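Methanogen homoaconitase large subunit (Methanocaldococcus jannaschii, PDB 4KP2) catalyses, together with its small subunit, the dehydration of (R)-homocitrate to cis-homoaconitate and its hydration to homoisocitrate, using a [4Fe-4S] cluster. Local coordinates at residues 84-89 with 378-383; 384-389 with 402-407; 409-412 with 418-421. One frame throughout, in Å; residues are numbered along the deposited sequence.

Contact 1 of 3, residues 84-89 with 378-383; sequences NVPPNT and ICTPGC
Thr380 holds CG2 anti to its backbone N and OG1 beside that N (chi1 -66°), and Val85 sets CG2 between its own N and carbonyl carbon; together these rotations bring Val85 CG2 to 4.0 Å from Thr380 CG2, the side chains crossing at about a right angle. Nearer still is the backbone, with Val85 O 3.6 Å from Thr380 CB. After a cis peptide bond, Pro86 brings its CD to the other branch of the threonine, 3.8 Å from Thr380 OG1. That hydroxyl is hydrogen-bonded to the carbonyl O of Ile378 in the second subunit, so this buried packing also belongs to the subunit interface. With a valine in place of Thr380, this carbonyl of the second subunit would probably be left without its hydroxyl mate. Within 84-89, Asn88 ND2 donates to a lone pair of Asn84 OD1 at 3.1 Å, a bond inside the loop that leads into helix 90-106. The contact seats one loop against the start of another that runs on to Cys383, which opens the Cys-Gly-Pro-Cys sequence predicted to bind the [4Fe-4S] cluster, an aconitase-family cluster site.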
ATOM      1  N   ASN A  84      -4.695   9.872   2.109  1.00 46.23           N
ATOM      2  CA  ASN A  84      -3.485   9.494   2.828  1.00 50.86           C
ATOM      3  C   ASN A  84      -3.671   8.226   3.652  1.00 51.03           C
ATOM      4  O   ASN A  84      -3.515   8.242   4.874  1.00 54.29           O
ATOM      5  CB  ASN A  84      -3.031  10.641   3.733  1.00 56.72           C
ATOM      6  CG  ASN A  84      -2.822  11.938   2.972  1.00 59.86           C
ATOM      7  OD1 ASN A  84      -1.721  12.225   2.504  1.00 66.50           O
ATOM      8  ND2 ASN A  84      -3.883  12.728   2.846  1.00 48.01           N
ATOM      9  N   VAL A  85      -4.004   7.128   2.982  1.00 48.36           N
ATOM     10  CA  VAL A  85      -4.249   5.868   3.674  1.00 54.94           C
ATOM     11  C   VAL A  85      -3.313   4.750   3.205  1.00 55.64           C
ATOM     12  O   VAL A  85      -3.279   4.414   2.021  1.00 57.45           O
ATOM     13  CB  VAL A  85      -5.727   5.430   3.547  1.00 51.39           C
ATOM     14  CG1 VAL A  85      -6.612   6.336   4.387  1.00 53.87           C
ATOM     15  CG2 VAL A  85      -6.175   5.445   2.092  1.00 43.43           C
ATOM     16  N   PRO A  86      -2.526   4.181   4.134  1.00 49.55           N
ATOM     17  CA  PRO A  86      -2.389   4.556   5.547  1.00 51.79           C
ATOM     18  C   PRO A  86      -1.641   5.880   5.699  1.00 50.55           C
ATOM     19  O   PRO A  86      -1.008   6.318   4.738  1.00 51.20           O
ATOM     20  CB  PRO A  86      -1.548   3.409   6.131  1.00 51.90           C
ATOM     21  CG  PRO A  86      -1.672   2.292   5.153  1.00 54.43           C
ATOM     22  CD  PRO A  86      -1.773   2.957   3.824  1.00 52.72           C
ATOM     23  N   PRO A  87      -1.731   6.516   6.882  1.00 55.11           N
ATOM     24  CA  PRO A  87      -1.061   7.793   7.160  1.00 59.47           C
ATOM     25  C   PRO A  87       0.411   7.802   6.759  1.00 59.94           C
ATOM     26  O   PRO A  87       1.170   6.920   7.161  1.00 60.98           O
ATOM     27  CB  PRO A  87      -1.193   7.922   8.676  1.00 55.67           C
ATOM     28  CG  PRO A  87      -2.475   7.243   8.979  1.00 60.86           C
ATOM     29  CD  PRO A  87      -2.576   6.090   8.013  1.00 55.71           C
ATOM     30  N   ASN A  88       0.799   8.802   5.976  1.00 64.18           N
ATOM     31  CA  ASN A  88       2.155   8.900   5.447  1.00 61.69           C
ATOM     32  C   ASN A  88       3.060   9.812   6.269  1.00 64.83           C
ATOM     33  O   ASN A  88       4.260   9.574   6.379  1.00 60.63           O
ATOM     34  CB  ASN A  88       2.114   9.369   3.993  1.00 69.33           C
ATOM     35  CG  ASN A  88       1.053  10.428   3.754  1.00 72.35           C
ATOM     36  OD1 ASN A  88       0.063  10.503   4.482  1.00 70.72           O
ATOM     37  ND2 ASN A  88       1.250  11.249   2.730  1.00 74.06           N
ATOM     38  N   THR A  89       2.486  10.865   6.841  1.00 65.06           N
ATOM     39  CA  THR A  89       3.254  11.777   7.678  1.00 59.44           C
ATOM     40  C   THR A  89       2.595  11.955   9.037  1.00 59.04           C
ATOM     41  O   THR A  89       1.454  11.541   9.245  1.00 60.99           O
ATOM     42  CB  THR A  89       3.434  13.154   7.007  1.00 52.16           C
ATOM     43  OG1 THR A  89       2.154  13.684   6.641  1.00 56.81           O
ATOM     44  CG2 THR A  89       4.301  13.032   5.766  1.00 43.05           C
ATOM     45  N   ILE A 378       0.433  -3.602  -5.197  1.00 45.58           N
ATOM     46  CA  ILE A 378      -0.920  -3.352  -4.723  1.00 42.98           C
ATOM     47  C   ILE A 378      -0.903  -2.506  -3.456  1.00 42.90           C
ATOM     48  O   ILE A 378      -0.142  -2.780  -2.527  1.00 44.78           O
ATOM     49  CB  ILE A 378      -1.658  -4.669  -4.435  1.00 41.22           C
ATOM     50  CG1 ILE A 378      -1.520  -5.626  -5.622  1.00 41.86           C
ATOM     51  CG2 ILE A 378      -3.123  -4.405  -4.114  1.00 37.14           C
ATOM     52  CD1 ILE A 378      -2.083  -5.079  -6.915  1.00 45.26           C
ATOM     53  N   CYS A 379      -1.743  -1.478  -3.420  1.00 46.28           N
ATOM     54  CA  CYS A 379      -1.823  -0.606  -2.254  1.00 47.19           C
ATOM     55  C   CYS A 379      -3.259  -0.452  -1.765  1.00 46.61           C
ATOM     56  O   CYS A 379      -4.202  -0.878  -2.430  1.00 40.66           O
ATOM     57  CB  CYS A 379      -1.215   0.764  -2.560  1.00 44.85           C
ATOM     58  SG  CYS A 379       0.549   0.724  -2.950  1.00 63.58           S
ATOM     59  N   THR A 380      -3.407   0.157  -0.594  1.00 50.23           N
ATOM     60  CA  THR A 380      -4.709   0.382   0.023  1.00 45.82           C
ATOM     61  C   THR A 380      -5.613   1.220  -0.877  1.00 48.06           C
ATOM     62  O   THR A 380      -5.194   2.268  -1.374  1.00 50.64           O
ATOM     63  CB  THR A 380      -4.552   1.085   1.387  1.00 53.81           C
ATOM     64  OG1 THR A 380      -3.876   0.211   2.300  1.00 56.38           O
ATOM     65  CG2 THR A 380      -5.903   1.469   1.964  1.00 48.05           C
ATOM     66  N   PRO A 381      -6.854   0.751  -1.097  1.00 42.34           N
ATOM     67  CA  PRO A 381      -7.861   1.426  -1.923  1.00 43.72           C
ATOM     68  C   PRO A 381      -8.016   2.911  -1.599  1.00 47.25           C
ATOM     69  O   PRO A 381      -8.686   3.275  -0.633  1.00 50.40           O
ATOM     70  CB  PRO A 381      -9.147   0.675  -1.573  1.00 42.42           C
ATOM     71  CG  PRO A 381      -8.687  -0.701  -1.263  1.00 43.25           C
ATOM     72  CD  PRO A 381      -7.343  -0.547  -0.593  1.00 47.60           C
ATOM     73  N   GLY A 382      -7.394   3.752  -2.417  1.00 43.05           N
ATOM     74  CA  GLY A 382      -7.472   5.190  -2.255  1.00 39.95           C
ATOM     75  C   GLY A 382      -7.002   5.894  -3.514  1.00 51.73           C
ATOM     76  O   GLY A 382      -7.200   5.395  -4.622  1.00 53.68           O
ATOM     77  N   CYS A 383      -6.374   7.051  -3.346  1.00 53.46           N
ATOM     78  CA  CYS A 383      -5.855   7.805  -4.482  1.00 65.62           C
ATOM     79  C   CYS A 383      -4.420   8.269  -4.245  1.00 76.37           C
ATOM     80  O   CYS A 383      -4.177   9.245  -3.535  1.00 81.00           O
ATOM     81  CB  CYS A 383      -6.763   8.997  -4.801  1.00 72.17           C
ATOM     82  SG  CYS A 383      -7.224  10.011  -3.371  1.00 69.96           S
TER

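Contact 2 of 3, residues 384-389 with 402-407; sequences GPCLGA and STTNRN
The loops carrying Cys386 and Arg406 pass each other without regular pairing, the CA atoms of Cys386 and Arg406 being 8.1 Å apart, and a cis peptide bond before Pro385 and a positive phi of 58° at Leu387 bend the first of them. Leu387 lies over one face of the Arg406 guanidinium. Its CD2 methyl rests 3.7 Å from Arg406 CZ, while Leu387 CG approaches Arg406 NH2 to 3.6 Å. Arg406 reaches this position through a chain folded at chi2 (79°) and chi3 (75°), which brings the flat group to the leucine. Further into the protein the contact is thinner: Cys386 SG meets the Thr404 methyl, CG2, at 4.0 Å. The Thr404 hydroxyl is hydrogen-bonded to Ser402, with 2.7 Å between Thr404 OG1 and Ser402 OG and either as possible donor, while the methyl lies alongside the sulfur. The 402-407 loop is tied down by bonds from Thr403 OG1 to the backbone N of Gly321 and from Asn405 ND2 to Asn230, and Arg406 also touches Glu234. Cys386 and Cys383 have side chains about 4 Å apart at their nearest atoms. With Cys323 from another loop, they are the predicted ligands of the [4Fe-4S] cluster, in loops that follow strands of a parallel sheet, as in the aconitase family.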
ATOM      1  N   GLY A 384      -3.472   7.557  -4.847  1.00 70.86           N
ATOM      2  CA  GLY A 384      -2.066   7.889  -4.711  1.00 74.30           C
ATOM      3  C   GLY A 384      -1.217   7.201  -5.763  1.00 76.81           C
ATOM      4  O   GLY A 384      -1.520   6.081  -6.169  1.00 77.12           O
ATOM      5  N   PRO A 385      -0.139   7.865  -6.208  1.00 80.89           N
ATOM      6  CA  PRO A 385       0.273   9.194  -5.744  1.00 80.79           C
ATOM      7  C   PRO A 385      -0.497  10.328  -6.419  1.00 78.44           C
ATOM      8  O   PRO A 385      -0.572  10.394  -7.646  1.00 66.74           O
ATOM      9  CB  PRO A 385       1.750   9.252  -6.137  1.00 74.31           C
ATOM     10  CG  PRO A 385       1.840   8.388  -7.345  1.00 75.52           C
ATOM     11  CD  PRO A 385       0.838   7.280  -7.143  1.00 74.39           C
ATOM     12  N   CYS A 386      -1.067  11.210  -5.605  1.00 87.61           N
ATOM     13  CA  CYS A 386      -1.791  12.370  -6.108  1.00 84.88           C
ATOM     14  C   CYS A 386      -1.467  13.591  -5.259  1.00 86.37           C
ATOM     15  O   CYS A 386      -1.601  13.555  -4.035  1.00 84.69           O
ATOM     16  CB  CYS A 386      -3.298  12.109  -6.109  1.00 86.69           C
ATOM     17  SG  CYS A 386      -3.827  10.787  -7.231  1.00103.89           S
ATOM     18  N   LEU A 387      -1.037  14.665  -5.920  1.00 91.40           N
ATOM     19  CA  LEU A 387      -0.617  15.896  -5.249  1.00 90.36           C
ATOM     20  C   LEU A 387       0.515  15.639  -4.257  1.00 95.75           C
ATOM     21  O   LEU A 387       0.641  16.339  -3.253  1.00 97.43           O
ATOM     22  CB  LEU A 387      -1.797  16.568  -4.538  1.00 89.45           C
ATOM     23  CG  LEU A 387      -3.084  16.781  -5.337  1.00 87.62           C
ATOM     24  CD1 LEU A 387      -4.095  17.578  -4.524  1.00 78.03           C
ATOM     25  CD2 LEU A 387      -2.793  17.470  -6.657  1.00 79.33           C
ATOM     26  N   GLY A 388       1.335  14.635  -4.547  1.00 87.74           N
ATOM     27  CA  GLY A 388       2.404  14.244  -3.648  1.00 81.03           C
ATOM     28  C   GLY A 388       1.853  13.636  -2.374  1.00 85.39           C
ATOM     29  O   GLY A 388       2.191  14.065  -1.271  1.00 81.25           O
ATOM     30  N   ALA A 389       1.001  12.627  -2.529  1.00 87.94           N
ATOM     31  CA  ALA A 389       0.358  11.972  -1.394  1.00 75.73           C
ATOM     32  C   ALA A 389       1.282  10.955  -0.735  1.00 72.78           C
ATOM     33  O   ALA A 389       0.842  10.149   0.087  1.00 70.41           O
ATOM     34  CB  ALA A 389      -0.934  11.301  -1.833  1.00 72.82           C
ATOM     35  N   SER A 402      -0.062   7.445 -16.011  1.00 54.39           N
ATOM     36  CA  SER A 402      -1.118   7.271 -15.021  1.00 54.97           C
ATOM     37  C   SER A 402      -2.519   7.280 -15.624  1.00 51.01           C
ATOM     38  O   SER A 402      -2.732   7.782 -16.728  1.00 46.38           O
ATOM     39  CB  SER A 402      -1.014   8.352 -13.943  1.00 45.61           C
ATOM     40  OG  SER A 402      -2.047   8.212 -12.986  1.00 46.23           O
ATOM     41  N   THR A 403      -3.469   6.715 -14.887  1.00 49.02           N
ATOM     42  CA  THR A 403      -4.870   6.730 -15.285  1.00 46.49           C
ATOM     43  C   THR A 403      -5.613   7.817 -14.519  1.00 47.40           C
ATOM     44  O   THR A 403      -6.842   7.857 -14.513  1.00 52.97           O
ATOM     45  CB  THR A 403      -5.553   5.376 -15.027  1.00 45.78           C
ATOM     46  OG1 THR A 403      -5.499   5.072 -13.628  1.00 51.56           O
ATOM     47  CG2 THR A 403      -4.861   4.273 -15.811  1.00 41.28           C
ATOM     48  N   THR A 404      -4.852   8.696 -13.872  1.00 53.06           N
ATOM     49  CA  THR A 404      -5.422   9.810 -13.124  1.00 54.69           C
ATOM     50  C   THR A 404      -5.907  10.922 -14.048  1.00 54.19           C
ATOM     51  O   THR A 404      -5.997  10.744 -15.263  1.00 51.92           O
ATOM     52  CB  THR A 404      -4.410  10.402 -12.123  1.00 53.77           C
ATOM     53  OG1 THR A 404      -3.161  10.635 -12.784  1.00 51.62           O
ATOM     54  CG2 THR A 404      -4.192   9.450 -10.958  1.00 47.17           C
ATOM     55  N   ASN A 405      -6.208  12.076 -13.461  1.00 53.47           N
ATOM     56  CA  ASN A 405      -6.743  13.201 -14.219  1.00 51.79           C
ATOM     57  C   ASN A 405      -5.843  14.434 -14.204  1.00 54.39           C
ATOM     58  O   ASN A 405      -6.058  15.372 -14.973  1.00 54.64           O
ATOM     59  CB  ASN A 405      -8.143  13.559 -13.718  1.00 50.70           C
ATOM     60  CG  ASN A 405      -8.243  13.545 -12.206  1.00 54.37           C
ATOM     61  OD1 ASN A 405      -7.269  13.815 -11.505  1.00 55.01           O
ATOM     62  ND2 ASN A 405      -9.424  13.221 -11.696  1.00 51.85           N
ATOM     63  N   ARG A 406      -4.841  14.431 -13.330  1.00 61.07           N
ATOM     64  CA  ARG A 406      -3.897  15.542 -13.259  1.00 64.79           C
ATOM     65  C   ARG A 406      -2.615  15.247 -14.032  1.00 62.34           C
ATOM     66  O   ARG A 406      -2.181  14.098 -14.125  1.00 60.13           O
ATOM     67  CB  ARG A 406      -3.573  15.900 -11.809  1.00 69.16           C
ATOM     68  CG  ARG A 406      -4.378  17.073 -11.271  1.00 68.59           C
ATOM     69  CD  ARG A 406      -5.784  16.656 -10.880  1.00 64.97           C
ATOM     70  NE  ARG A 406      -5.795  15.919  -9.621  1.00 69.55           N
ATOM     71  CZ  ARG A 406      -5.870  16.491  -8.424  1.00 69.59           C
ATOM     72  NH1 ARG A 406      -5.940  17.812  -8.323  1.00 66.06           N
ATOM     73  NH2 ARG A 406      -5.874  15.745  -7.328  1.00 67.48           N
ATOM     74  N   ASN A 407      -2.008  16.295 -14.575  1.00 65.40           N
ATOM     75  CA  ASN A 407      -0.864  16.148 -15.463  1.00 59.07           C
ATOM     76  C   ASN A 407       0.180  17.233 -15.215  1.00 59.56           C
ATOM     77  O   ASN A 407       1.193  17.315 -15.910  1.00 59.53           O
ATOM     78  CB  ASN A 407      -1.341  16.196 -16.916  1.00 53.18           C
ATOM     79  CG  ASN A 407      -0.286  15.728 -17.893  1.00 58.29           C
ATOM     80  OD1 ASN A 407       0.668  15.053 -17.513  1.00 65.21           O
ATOM     81  ND2 ASN A 407      -0.452  16.086 -19.161  1.00 57.33           N
TER

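Contact 3 of 3, residues 409-412 with 418-421; sequences KGRM and YIYL
Ile419 pushes its terminal methyl, CD1, against two consecutive residues of the 409-412 loop. It sits 3.7 Å from Arg411 CB and equally 3.7 Å from Met412 CG, with Met412 CB close behind at 4.0 Å from the same CD1; SD is only grazed. The contact is thus made by the base of the arginine and the near half of the methionine. Met412 and Ile419 cross at about a right angle, and CD1 rests against the CB-CG part of the methionine. The isoleucine can reach this far because CD1 is extended from the strand (chi2 179°). Met412 runs on toward strand 399-402, where its side chain touches Cys400 and Ser402. Arg411 does the reverse: its CG is anti to the backbone N, but the chain then bends, and the guanidinium leaves the isoleucine for Leu387 and the neighbouring Arg406. Only the aliphatic root of this charged residue is therefore spent on the apolar contact.

Further out, the backbone positions both sides. Met412 is hydrogen-bonded through its main chain to Leu394, and Gly410, with positive phi, turns the loop just ahead of Arg411. On the strand, the backbones of Tyr418 and Tyr420 bond to the adjacent strand, fixing the direction in which Ile419 projects, while Asn407 packs on Ile419 and on Leu421. Tyr420 lies on the other face of the sheet, against Ile399 and Leu401. Strand 418-421 is one of the two outermost strands of its five-stranded parallel sheet within this chain, beside 399-402; the 409-412 loop, part of the helix-free connection between these two strands, folds over one face, strand 294-296 touches Tyr420 and Leu421, and helix 424-433 follows shortly after.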
ATOM      1  N   LYS A 409       3.047  19.939 -13.808  1.00 58.47           N
ATOM      2  CA  LYS A 409       4.482  19.794 -13.592  1.00 54.32           C
ATOM      3  C   LYS A 409       4.835  19.615 -12.119  1.00 59.62           C
ATOM      4  O   LYS A 409       4.543  20.478 -11.291  1.00 64.92           O
ATOM      5  CB  LYS A 409       5.221  21.006 -14.165  1.00 59.32           C
ATOM      6  CG  LYS A 409       6.735  20.892 -14.122  1.00 64.60           C
ATOM      7  CD  LYS A 409       7.395  22.129 -14.713  1.00 67.36           C
ATOM      8  CE  LYS A 409       6.949  22.362 -16.150  1.00 68.01           C
ATOM      9  NZ  LYS A 409       7.554  23.593 -16.732  1.00 63.53           N
ATOM     10  N   GLY A 410       5.472  18.492 -11.802  1.00 59.30           N
ATOM     11  CA  GLY A 410       5.886  18.205 -10.442  1.00 55.06           C
ATOM     12  C   GLY A 410       4.732  17.779  -9.558  1.00 51.33           C
ATOM     13  O   GLY A 410       4.725  18.052  -8.357  1.00 60.32           O
ATOM     14  N   ARG A 411       3.756  17.103 -10.153  1.00 49.86           N
ATOM     15  CA  ARG A 411       2.568  16.676  -9.423  1.00 56.53           C
ATOM     16  C   ARG A 411       2.836  15.430  -8.582  1.00 60.91           C
ATOM     17  O   ARG A 411       2.394  15.339  -7.435  1.00 69.95           O
ATOM     18  CB  ARG A 411       1.413  16.413 -10.390  1.00 59.97           C
ATOM     19  CG  ARG A 411       0.119  16.007  -9.707  1.00 57.65           C
ATOM     20  CD  ARG A 411      -0.916  17.119  -9.757  1.00 69.80           C
ATOM     21  NE  ARG A 411      -0.398  18.391  -9.261  1.00 77.07           N
ATOM     22  CZ  ARG A 411      -1.148  19.467  -9.049  1.00 72.04           C
ATOM     23  NH1 ARG A 411      -2.453  19.422  -9.280  1.00 70.29           N
ATOM     24  NH2 ARG A 411      -0.598  20.586  -8.600  1.00 69.63           N
ATOM     25  N   MET A 412       3.562  14.475  -9.154  1.00 55.68           N
ATOM     26  CA  MET A 412       3.846  13.220  -8.466  1.00 57.93           C
ATOM     27  C   MET A 412       5.226  13.193  -7.817  1.00 57.10           C
ATOM     28  O   MET A 412       5.757  12.122  -7.527  1.00 56.60           O
ATOM     29  CB  MET A 412       3.697  12.032  -9.418  1.00 55.84           C
ATOM     30  CG  MET A 412       2.264  11.685  -9.760  1.00 57.46           C
ATOM     31  SD  MET A 412       2.142  10.160 -10.714  1.00 57.89           S
ATOM     32  CE  MET A 412       0.368  10.022 -10.895  1.00 49.51           C
ATOM     33  N   TYR A 418       7.966  13.767 -15.075  1.00 49.77           N
ATOM     34  CA  TYR A 418       6.997  13.817 -16.163  1.00 46.94           C
ATOM     35  C   TYR A 418       5.846  12.838 -15.965  1.00 52.80           C
ATOM     36  O   TYR A 418       6.035  11.733 -15.454  1.00 56.36           O
ATOM     37  CB  TYR A 418       7.687  13.553 -17.501  1.00 52.93           C
ATOM     38  CG  TYR A 418       8.842  14.487 -17.778  1.00 62.02           C
ATOM     39  CD1 TYR A 418       8.637  15.713 -18.398  1.00 55.93           C
ATOM     40  CD2 TYR A 418      10.139  14.145 -17.416  1.00 65.37           C
ATOM     41  CE1 TYR A 418       9.691  16.569 -18.652  1.00 64.13           C
ATOM     42  CE2 TYR A 418      11.199  14.993 -17.666  1.00 63.33           C
ATOM     43  CZ  TYR A 418      10.969  16.204 -18.284  1.00 64.66           C
ATOM     44  OH  TYR A 418      12.024  17.051 -18.533  1.00 60.46           O
ATOM     45  N   ILE A 419       4.653  13.255 -16.379  1.00 53.61           N
ATOM     46  CA  ILE A 419       3.452  12.439 -16.243  1.00 50.63           C
ATOM     47  C   ILE A 419       2.710  12.340 -17.572  1.00 48.70           C
ATOM     48  O   ILE A 419       2.583  13.325 -18.294  1.00 48.00           O
ATOM     49  CB  ILE A 419       2.496  13.023 -15.183  1.00 56.34           C
ATOM     50  CG1 ILE A 419       3.215  13.192 -13.845  1.00 55.35           C
ATOM     51  CG2 ILE A 419       1.262  12.143 -15.016  1.00 49.77           C
ATOM     52  CD1 ILE A 419       2.347  13.788 -12.764  1.00 42.85           C
ATOM     53  N   TYR A 420       2.231  11.143 -17.895  1.00 52.45           N
ATOM     54  CA  TYR A 420       1.398  10.943 -19.074  1.00 45.33           C
ATOM     55  C   TYR A 420       0.069  10.317 -18.664  1.00 48.59           C
ATOM     56  O   TYR A 420       0.031   9.426 -17.814  1.00 47.17           O
ATOM     57  CB  TYR A 420       2.107  10.053 -20.095  1.00 52.16           C
ATOM     58  CG  TYR A 420       3.257  10.718 -20.817  1.00 49.82           C
ATOM     59  CD1 TYR A 420       4.479  10.911 -20.189  1.00 51.11           C
ATOM     60  CD2 TYR A 420       3.123  11.141 -22.134  1.00 49.17           C
ATOM     61  CE1 TYR A 420       5.535  11.514 -20.847  1.00 52.85           C
ATOM     62  CE2 TYR A 420       4.174  11.745 -22.801  1.00 48.67           C
ATOM     63  CZ  TYR A 420       5.378  11.928 -22.152  1.00 49.08           C
ATOM     64  OH  TYR A 420       6.429  12.528 -22.806  1.00 45.25           O
ATOM     65  N   LEU A 421      -1.018  10.787 -19.266  1.00 50.73           N
ATOM     66  CA  LEU A 421      -2.349  10.288 -18.935  1.00 46.14           C
ATOM     67  C   LEU A 421      -2.902   9.405 -20.047  1.00 48.60           C
ATOM     68  O   LEU A 421      -2.838   9.766 -21.221  1.00 53.69           O
ATOM     69  CB  LEU A 421      -3.306  11.452 -18.675  1.00 48.89           C
ATOM     70  CG  LEU A 421      -2.924  12.415 -17.552  1.00 49.45           C
ATOM     71  CD1 LEU A 421      -3.937  13.543 -17.454  1.00 55.56           C
ATOM     72  CD2 LEU A 421      -2.818  11.672 -16.231  1.00 55.61           C
TER

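Overall arrangement
The three contacts follow one another along the chain and converge on the predicted cluster site. Contact 1 supplies Cys383 and contact 2 Cys386; their centres are 13 Å apart, and Asn88 ND2 of the first lies 2.9 Å from Ala389 O of the second. Contacts 2 and 3 are closer, centres 8 Å apart, and share a parallel sheet: Ser402 N is probably hydrogen-bonded to Tyr420 O at 2.7 Å. Leu387 CD2 also packs 3.3 Å from Arg411 NH1. Contact 3 lies beside contact 2, the Met412 side chain about 6 Å from that of Cys386, whereas contacts 1 and 3 do not touch, their nearest atoms being about 8 Å apart.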